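Local coordinates for protein aldo-keto reductase family 1, member B4 (Aldose reductase) (Schistosoma japonicum, PDB 4HBK) that probably reduces aldehydes such as aldoses to alcohols with NADPH, as an aldose reductase of the aldo/keto reductase family, at residues A[180-184]-A[185-189]. Residues are numbered along the deposited sequence; the frame is centred on the assembly and turned at random.
Sequences KLVDE and GLVKS
Leu-181, in the last turn of its helix, meets Leu-186 and Val-187 just past the helix end. Its CB lies 4.1 Å from Val-187 CG2. With CG anti to the carbonyl carbon (chi1 -63°), the branch lies beside the backbone N, and the two leucine side chains cross obliquely, Leu-181 CD2 3.9 Å from Leu-186 CD1. Between them the backbone closes in a Schellman motif: Gly-185, at positive phi (82°), donates from N to Val-182 O at 3.0 Å, and Leu-186 N bonds weakly to Leu-181 O. Leu-181 O also takes Val-187 N at 3.2 Å; Gly-185 N and Val-187 N each stand above their acceptor's carbonyl plane. Val-182 points away from the returning chain overall, yet its CA approaches Val-187 O at 3.3 Å in a nearly straight CA-H...O contact, and CG2 lies against the same oxygen. One water donates to both Val-182 O and Val-187 O, bridging the last helical turn and the chain leading into the strand. In the TIM barrel this turn leads from helix 171-183 into strand 187-193; Leu-181 and Val-187 also pack on Cys-126 of helix 119-133 and Tyr-141 of strand 138-143, and Glu-184 forms a salt bridge to Arg-123.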
loop_
_atom_site.group_PDB
_atom_site.type_symbol
_atom_site.label_atom_id
_atom_site.label_comp_id
_atom_site.label_asym_id
_atom_site.label_seq_id
_atom_site.Cartn_x
_atom_site.Cartn_y
_atom_site.Cartn_z
ATOM N N LYS A 180 15.248 0.678 13.693
ATOM C CA LYS A 180 16.435 -0.160 13.785
ATOM C C LYS A 180 16.622 -0.986 12.520
ATOM O O LYS A 180 17.745 -1.290 12.128
ATOM C CB LYS A 180 16.353 -1.085 14.997
ATOM C CG LYS A 180 16.498 -0.394 16.330
ATOM C CD LYS A 180 16.473 -1.425 17.448
ATOM C CE LYS A 180 16.481 -0.764 18.813
ATOM N NZ LYS A 180 16.109 -1.745 19.885
ATOM N N LEU A 181 15.518 -1.348 11.879
ATOM C CA LEU A 181 15.582 -2.093 10.627
ATOM C C LEU A 181 16.295 -1.260 9.569
ATOM O O LEU A 181 17.032 -1.792 8.729
ATOM C CB LEU A 181 14.177 -2.475 10.148
ATOM C CG LEU A 181 13.385 -3.413 11.065
ATOM C CD1 LEU A 181 11.946 -3.570 10.594
ATOM C CD2 LEU A 181 14.073 -4.782 11.185
ATOM N N VAL A 182 16.065 0.048 9.604
ATOM C CA VAL A 182 16.745 0.945 8.680
ATOM C C VAL A 182 18.238 1.036 9.050
ATOM O O VAL A 182 19.105 0.915 8.182
ATOM C CB VAL A 182 16.115 2.359 8.694
ATOM C CG1 VAL A 182 16.953 3.334 7.858
ATOM C CG2 VAL A 182 14.694 2.312 8.179
ATOM N N ASP A 183 18.528 1.246 10.337
ATOM C CA ASP A 183 19.908 1.279 10.823
ATOM C C ASP A 183 20.712 0.074 10.330
ATOM O O ASP A 183 21.871 0.205 9.941
ATOM C CB ASP A 183 19.955 1.308 12.357
ATOM C CG ASP A 183 19.374 2.593 12.959
ATOM O OD1 ASP A 183 19.214 3.604 12.244
ATOM O OD2 ASP A 183 19.080 2.590 14.173
ATOM N N GLU A 184 20.086 -1.097 10.353
ATOM C CA GLU A 184 20.754 -2.359 10.063
ATOM C C GLU A 184 20.795 -2.707 8.580
ATOM O O GLU A 184 21.390 -3.708 8.200
ATOM C CB GLU A 184 20.039 -3.496 10.789
ATOM C CG GLU A 184 19.979 -3.334 12.289
ATOM C CD GLU A 184 20.988 -4.203 12.999
ATOM O OE1 GLU A 184 22.152 -3.772 13.129
ATOM O OE2 GLU A 184 20.613 -5.320 13.419
ATOM N N GLY A 185 20.142 -1.910 7.743
ATOM C CA GLY A 185 20.124 -2.196 6.317
ATOM C C GLY A 185 19.109 -3.238 5.846
ATOM O O GLY A 185 19.058 -3.560 4.658
ATOM N N LEU A 186 18.297 -3.764 6.758
ATOM C CA LEU A 186 17.259 -4.718 6.386
ATOM C C LEU A 186 16.121 -4.045 5.615
ATOM O O LEU A 186 15.439 -4.677 4.803
ATOM C CB LEU A 186 16.717 -5.438 7.624
ATOM C CG LEU A 186 17.723 -6.294 8.391
ATOM C CD1 LEU A 186 17.161 -6.719 9.728
ATOM C CD2 LEU A 186 18.106 -7.512 7.575
ATOM N N VAL A 187 15.930 -2.759 5.868
ATOM C CA VAL A 187 14.883 -1.987 5.210
ATOM C C VAL A 187 15.430 -0.615 4.804
ATOM O O VAL A 187 16.148 0.002 5.576
ATOM C CB VAL A 187 13.680 -1.820 6.160
ATOM C CG1 VAL A 187 12.747 -0.758 5.662
ATOM C CG2 VAL A 187 12.943 -3.161 6.335
ATOM N N LYS A 188 15.102 -0.135 3.602
ATOM C CA LYS A 188 15.601 1.179 3.163
ATOM C C LYS A 188 14.753 2.341 3.677
ATOM O O LYS A 188 15.280 3.385 4.081
ATOM C CB LYS A 188 15.697 1.263 1.646
ATOM C CG LYS A 188 16.588 0.217 1.005
ATOM C CD LYS A 188 18.021 0.315 1.477
ATOM C CE LYS A 188 18.957 -0.411 0.515
ATOM N NZ LYS A 188 20.384 -0.377 0.960
ATOM N N SER A 189 13.432 2.169 3.635
ATOM C CA SER A 189 12.511 3.216 4.063
ATOM C C SER A 189 11.398 2.567 4.865
ATOM O O SER A 189 11.029 1.427 4.599
ATOM C CB SER A 189 11.906 3.934 2.855
ATOM O OG SER A 189 12.894 4.444 1.974
HETATM O O HOH W 1 18.578 1.166 5.333
#